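Local coordinates for probable ribosomal RNA small subunit methyltransferase (Thermus thermophilus, PDB 3DMH), which methylates the N2 atom of a specific guanosine in 16S ribosomal RNA, using S-adenosylmethionine as the methyl donor, at residues A191-A196 against A215-L220; E221-R226 against L249-M254. All coordinates share one frame; numbering follows the deposited sequence.

Contact 1 of 2, residues A191-A196 against A215-L220; sequences ARILGA and ASLLLL. With SAM (S-adenosylmethionine), chain D.
Ile193, the last residue of strand 187-193, drives both of its branches into segment 215-220 of helix 214-227, and this is where the packing is close. Its CG1 lies 3.7 Å from CD2 of Leu217, while CG2 meets CD1 of Leu220, also at 3.7 Å. The torsion about CA-CB (chi1 -61°) sets CG2 anti to the backbone N and CG1 beside it, which spreads the two branches over leucines three residues apart on the helix. Tyr198 and Phe200 of the partner strand also touch the isoleucine. Toward the turn the fit slackens. Leu194, partly exposed, brings CD1 only to 4.0 Å from CB of Leu220, and Arg192, exposed, starts away from the helix and forms a salt bridge with Glu197. The type I' turn Ile193-Ala196 is closed by Ala196 N to Ile193 O at 3.0 Å, with the return bond from Ile193 N to Ala196 O at 2.8 Å and with Leu194 and Gly195 both at positive phi. On the helix, Ser216 OG donates to the carboxylate O of S-adenosylmethionine at 2.6 Å and also hydrogen-bonds with Asn305. The arrangement is thus a two-residue beta hairpin laid against a helix whose first turn enters the cofactor site of a Rossmann-like methyltransferase.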
loop_
_atom_site.group_PDB
_atom_site.type_symbol
_atom_site.label_atom_id
_atom_site.label_comp_id
_atom_site.label_asym_id
_atom_site.label_seq_id
_atom_site.Cartn_x
_atom_site.Cartn_y
_atom_site.Cartn_z
ATOM N N ALA A 191 -7.110 16.374 -14.419
ATOM C CA ALA A 191 -7.857 15.488 -15.299
ATOM C C ALA A 191 -9.315 15.933 -15.365
ATOM O O ALA A 191 -9.860 16.447 -14.381
ATOM C CB ALA A 191 -7.770 14.050 -14.816
ATOM N N ARG A 192 -9.947 15.727 -16.514
ATOM C CA ARG A 192 -11.366 15.992 -16.638
ATOM C C ARG A 192 -12.106 14.669 -16.578
ATOM O O ARG A 192 -11.820 13.755 -17.352
ATOM C CB ARG A 192 -11.674 16.742 -17.938
ATOM C CG ARG A 192 -13.089 17.282 -18.008
ATOM C CD ARG A 192 -13.272 18.088 -19.293
ATOM N NE ARG A 192 -14.618 18.647 -19.445
ATOM C CZ ARG A 192 -15.040 19.767 -18.865
ATOM N NH1 ARG A 192 -14.227 20.456 -18.070
ATOM N NH2 ARG A 192 -16.283 20.193 -19.071
ATOM N N ILE A 193 -13.011 14.556 -15.610
ATOM C CA ILE A 193 -13.759 13.331 -15.387
ATOM C C ILE A 193 -15.251 13.631 -15.376
ATOM O O ILE A 193 -15.724 14.455 -14.588
ATOM C CB ILE A 193 -13.325 12.621 -14.061
ATOM C CG1 ILE A 193 -11.836 12.228 -14.110
ATOM C CG2 ILE A 193 -14.199 11.403 -13.795
ATOM C CD1 ILE A 193 -11.227 11.861 -12.753
ATOM N N LEU A 194 -15.980 12.966 -16.270
ATOM C CA LEU A 194 -17.431 13.127 -16.396
ATOM C C LEU A 194 -17.862 14.599 -16.410
ATOM O O LEU A 194 -18.800 14.991 -15.714
ATOM C CB LEU A 194 -18.166 12.349 -15.284
ATOM C CG LEU A 194 -17.923 10.849 -15.091
ATOM C CD1 LEU A 194 -18.552 10.368 -13.785
ATOM C CD2 LEU A 194 -18.446 10.044 -16.267
ATOM N N GLY A 195 -17.154 15.411 -17.195
ATOM C CA GLY A 195 -17.507 16.823 -17.390
ATOM C C GLY A 195 -17.064 17.797 -16.305
ATOM O O GLY A 195 -17.536 18.940 -16.274
ATOM N N ALA A 196 -16.167 17.349 -15.418
ATOM C CA ALA A 196 -15.678 18.190 -14.321
ATOM C C ALA A 196 -14.166 18.075 -14.160
ATOM O O ALA A 196 -13.592 17.017 -14.407
ATOM C CB ALA A 196 -16.385 17.836 -13.017
ATOM N N ALA A 215 -9.070 2.258 -16.269
ATOM C CA ALA A 215 -10.042 1.355 -15.656
ATOM C C ALA A 215 -10.977 2.106 -14.705
ATOM O O ALA A 215 -12.187 1.829 -14.648
ATOM C CB ALA A 215 -9.330 0.212 -14.913
ATOM N N SER A 216 -10.401 3.031 -13.937
ATOM C CA SER A 216 -11.174 3.860 -13.009
ATOM C C SER A 216 -12.169 4.749 -13.772
ATOM O O SER A 216 -13.336 4.870 -13.376
ATOM C CB SER A 216 -10.228 4.708 -12.159
ATOM O OG SER A 216 -9.293 3.898 -11.466
ATOM N N LEU A 217 -11.710 5.357 -14.869
ATOM C CA LEU A 217 -12.601 6.135 -15.747
ATOM C C LEU A 217 -13.749 5.268 -16.252
ATOM O O LEU A 217 -14.894 5.700 -16.262
ATOM C CB LEU A 217 -11.841 6.735 -16.938
ATOM C CG LEU A 217 -10.816 7.812 -16.596
ATOM C CD1 LEU A 217 -10.060 8.234 -17.845
ATOM C CD2 LEU A 217 -11.508 9.021 -15.953
ATOM N N LEU A 218 -13.442 4.042 -16.665
ATOM C CA LEU A 218 -14.467 3.123 -17.180
ATOM C C LEU A 218 -15.522 2.759 -16.132
ATOM O O LEU A 218 -16.719 2.691 -16.439
ATOM C CB LEU A 218 -13.814 1.852 -17.715
ATOM C CG LEU A 218 -14.697 0.979 -18.607
ATOM C CD1 LEU A 218 -15.052 1.700 -19.932
ATOM C CD2 LEU A 218 -14.021 -0.370 -18.864
ATOM N N LEU A 219 -15.078 2.532 -14.895
ATOM C CA LEU A 219 -16.001 2.249 -13.801
ATOM C C LEU A 219 -16.941 3.434 -13.601
ATOM O O LEU A 219 -18.146 3.247 -13.502
ATOM C CB LEU A 219 -15.238 1.956 -12.495
ATOM C CG LEU A 219 -16.132 1.504 -11.336
ATOM C CD1 LEU A 219 -15.344 0.543 -10.434
ATOM C CD2 LEU A 219 -16.717 2.670 -10.520
ATOM N N LEU A 220 -16.388 4.647 -13.575
ATOM C CA LEU A 220 -17.193 5.862 -13.353
ATOM C C LEU A 220 -18.187 6.101 -14.482
ATOM O O LEU A 220 -19.331 6.480 -14.229
ATOM C CB LEU A 220 -16.302 7.089 -13.125
ATOM C CG LEU A 220 -15.506 7.126 -11.810
ATOM C CD1 LEU A 220 -14.566 8.334 -11.799
ATOM C CD2 LEU A 220 -16.452 7.168 -10.615
HETATM N N SAM D . -9.112 3.507 -6.357
HETATM C CA SAM D . -7.798 4.003 -6.894
HETATM C C SAM D . -7.937 4.253 -8.381
HETATM O O SAM D . -8.956 3.796 -8.917
HETATM O OXT SAM D . -7.039 4.855 -8.992
HETATM C CB SAM D . -6.683 2.978 -6.675
HETATM C CG SAM D . -6.901 1.608 -7.323
HETATM S SD SAM D . -5.454 0.526 -7.094
HETATM C CE SAM D . -5.668 -0.660 -8.452
HETATM C "C5'" SAM D . -5.854 -0.533 -5.673
HETATM C "C4'" SAM D . -5.679 0.188 -4.346
HETATM O "O4'" SAM D . -5.926 -0.803 -3.352
HETATM C "C3'" SAM D . -4.279 0.767 -4.101
HETATM O "O3'" SAM D . -4.331 2.152 -3.782
HETATM C "C2'" SAM D . -3.742 -0.088 -2.949
HETATM O "O2'" SAM D . -2.816 0.556 -2.096
HETATM C "C1'" SAM D . -5.063 -0.466 -2.283
HETATM N N9 SAM D . -4.908 -1.591 -1.381
HETATM C C8 SAM D . -4.033 -2.671 -1.468
HETATM N N7 SAM D . -4.252 -3.504 -0.422
HETATM C C5 SAM D . -5.255 -2.948 0.345
HETATM C C6 SAM D . -5.867 -3.321 1.547
HETATM N N6 SAM D . -5.488 -4.421 2.211
HETATM N N1 SAM D . -6.863 -2.509 2.039
HETATM C C2 SAM D . -7.247 -1.357 1.391
HETATM N N3 SAM D . -6.617 -0.933 0.226
HETATM C C4 SAM D . -5.654 -1.743 -0.268
#

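Contact 2 of 2, residues E221-R226 against L249-M254; sequences EALQER and LPLARM
Two helices of the Rossmann-like methyltransferase domain, 214-227 and 248-253, meet here beside the central sheet, the second of them following strand 236-240. Leu223 and Leu251 form the buried half of the interface. The CD2 methyl of Leu251 faces the forked end of Leu223, 4.0 Å from both CD1 and CD2. Both leucines also touch Val303 of strand 299-304, which ties the helix pair to the sheet. The other half is more open. Met254, just past the end of helix 248-253, runs out from its backbone and then bends at the sulfur (chi3 79°), carrying CE to 3.4 Å from NE2 of Gln224. Gln224 reaches that methyl with CG anti to its own N (chi1 -180°) and an extended chain, its side chain crossing that of the methionine at a slant. The same CE lies 4.5 Å from CD2 of Leu223, a looser approach that links the two halves, and Val232 touches both Leu223 and Met254. With methyl groups supplying nearly every meeting atom and an amide nitrogen touching only a thioether methyl across the interface, the association rests on van der Waals fit and burial of apolar surface, without directional polar bonds between the segments.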
loop_
_atom_site.group_PDB
_atom_site.type_symbol
_atom_site.label_atom_id
_atom_site.label_comp_id
_atom_site.label_asym_id
_atom_site.label_seq_id
_atom_site.Cartn_x
_atom_site.Cartn_y
_atom_site.Cartn_z
ATOM N N GLU A 221 -17.758 5.854 -15.718
ATOM C CA GLU A 221 -18.657 5.945 -16.874
ATOM C C GLU A 221 -19.807 4.948 -16.751
ATOM O O GLU A 221 -20.967 5.318 -16.949
ATOM C CB GLU A 221 -17.879 5.758 -18.173
ATOM C CG GLU A 221 -16.904 6.896 -18.431
ATOM C CD GLU A 221 -15.890 6.592 -19.524
ATOM O OE1 GLU A 221 -15.668 5.401 -19.838
ATOM O OE2 GLU A 221 -15.301 7.556 -20.053
ATOM N N ALA A 222 -19.490 3.705 -16.390
ATOM C CA ALA A 222 -20.502 2.661 -16.230
ATOM C C ALA A 222 -21.466 3.027 -15.100
ATOM O O ALA A 222 -22.679 2.843 -15.223
ATOM C CB ALA A 222 -19.851 1.316 -15.946
ATOM N N LEU A 223 -20.900 3.554 -14.015
ATOM C CA LEU A 223 -21.669 3.972 -12.850
ATOM C C LEU A 223 -22.642 5.082 -13.199
ATOM O O LEU A 223 -23.835 4.972 -12.910
ATOM C CB LEU A 223 -20.730 4.406 -11.707
ATOM C CG LEU A 223 -21.363 4.768 -10.357
ATOM C CD1 LEU A 223 -20.415 4.398 -9.230
ATOM C CD2 LEU A 223 -21.738 6.249 -10.279
ATOM N N GLN A 224 -22.142 6.137 -13.842
ATOM C CA GLN A 224 -23.005 7.261 -14.202
ATOM C C GLN A 224 -24.092 6.855 -15.204
ATOM O O GLN A 224 -25.221 7.343 -15.130
ATOM C CB GLN A 224 -22.218 8.465 -14.722
ATOM C CG GLN A 224 -23.142 9.640 -15.090
ATOM C CD GLN A 224 -22.458 10.988 -15.155
ATOM O OE1 GLN A 224 -22.243 11.535 -16.237
ATOM N NE2 GLN A 224 -22.134 11.546 -13.995
ATOM N N GLU A 225 -23.760 5.953 -16.124
ATOM C CA GLU A 225 -24.745 5.489 -17.112
ATOM C C GLU A 225 -25.850 4.679 -16.438
ATOM O O GLU A 225 -27.028 4.802 -16.792
ATOM C CB GLU A 225 -24.082 4.657 -18.212
ATOM C CG GLU A 225 -23.243 5.473 -19.184
ATOM C CD GLU A 225 -22.427 4.622 -20.143
ATOM O OE1 GLU A 225 -22.459 3.374 -20.038
ATOM O OE2 GLU A 225 -21.749 5.213 -21.011
ATOM N N ARG A 226 -25.459 3.863 -15.465
ATOM C CA ARG A 226 -26.379 2.995 -14.741
ATOM C C ARG A 226 -27.276 3.775 -13.776
ATOM O O ARG A 226 -28.496 3.572 -13.759
ATOM C CB ARG A 226 -25.579 1.921 -13.994
ATOM C CG ARG A 226 -26.380 1.019 -13.063
ATOM C CD ARG A 226 -26.797 -0.258 -13.746
ATOM N NE ARG A 226 -27.769 -1.001 -12.951
ATOM C CZ ARG A 226 -28.276 -2.182 -13.292
ATOM N NH1 ARG A 226 -27.892 -2.774 -14.419
ATOM N NH2 ARG A 226 -29.166 -2.774 -12.503
ATOM N N LEU A 249 -12.879 11.281 -5.418
ATOM C CA LEU A 249 -13.128 12.714 -5.651
ATOM C C LEU A 249 -14.364 12.952 -6.515
ATOM O O LEU A 249 -15.243 13.724 -6.110
ATOM C CB LEU A 249 -11.884 13.442 -6.204
ATOM C CG LEU A 249 -10.977 14.102 -5.149
ATOM C CD1 LEU A 249 -10.261 13.081 -4.267
ATOM C CD2 LEU A 249 -9.958 15.020 -5.816
ATOM N N PRO A 250 -14.452 12.289 -7.695
ATOM C CA PRO A 250 -15.667 12.454 -8.513
ATOM C C PRO A 250 -16.941 12.067 -7.770
ATOM O O PRO A 250 -17.923 12.793 -7.849
ATOM C CB PRO A 250 -15.424 11.508 -9.692
ATOM C CG PRO A 250 -13.953 11.464 -9.816
ATOM C CD PRO A 250 -13.464 11.443 -8.386
ATOM N N LEU A 251 -16.926 10.948 -7.038
ATOM C CA LEU A 251 -18.131 10.562 -6.302
ATOM C C LEU A 251 -18.516 11.582 -5.218
ATOM O O LEU A 251 -19.710 11.837 -5.004
ATOM C CB LEU A 251 -18.014 9.142 -5.745
ATOM C CG LEU A 251 -17.991 8.055 -6.836
ATOM C CD1 LEU A 251 -17.550 6.734 -6.227
ATOM C CD2 LEU A 251 -19.343 7.915 -7.565
ATOM N N ALA A 252 -17.520 12.183 -4.561
ATOM C CA ALA A 252 -17.775 13.257 -3.583
ATOM C C ALA A 252 -18.330 14.482 -4.286
ATOM O O ALA A 252 -19.270 15.120 -3.798
ATOM C CB ALA A 252 -16.510 13.628 -2.817
ATOM N N ARG A 253 -17.745 14.799 -5.440
ATOM C CA ARG A 253 -18.216 15.933 -6.253
ATOM C C ARG A 253 -19.674 15.749 -6.694
ATOM O O ARG A 253 -20.438 16.718 -6.754
ATOM C CB ARG A 253 -17.292 16.156 -7.459
ATOM C CG ARG A 253 -17.637 17.333 -8.405
ATOM C CD ARG A 253 -17.639 18.686 -7.717
ATOM N NE ARG A 253 -16.347 19.089 -7.156
ATOM C CZ ARG A 253 -15.288 19.487 -7.861
ATOM N NH1 ARG A 253 -15.328 19.522 -9.193
ATOM N NH2 ARG A 253 -14.179 19.851 -7.223
ATOM N N MET A 254 -20.049 14.503 -6.964
ATOM C CA MET A 254 -21.417 14.146 -7.343
ATOM C C MET A 254 -22.383 14.141 -6.153
ATOM O O MET A 254 -23.576 13.888 -6.328
ATOM C CB MET A 254 -21.457 12.792 -8.070
ATOM C CG MET A 254 -20.704 12.732 -9.406
ATOM S SD MET A 254 -20.473 11.040 -10.032
ATOM C CE MET A 254 -22.083 10.693 -10.727
#

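Contacts 1 and 2 follow one another along the chain, the first closing before the second opens, and their centres are 8 Å apart. Helix 214-227 serves both: its earlier turns chiefly meet the hairpin of strands 187-193 and 196-202 and its later turns chiefly helix 248-253, with overlap at the junction. The two interfaces merge, since CG of Pro250 lies 3.8 Å from CD1 of Leu220 and 4.0 Å from CG2 of Ile193, while CD1 of Leu194 lies 3.8 Å from NE2 of Gln224. Hairpin and both helices therefore share a continuous, mainly apolar cluster on the methyltransferase domain, and the helix that begins at the cofactor and guanosine pockets is packed along successive turns.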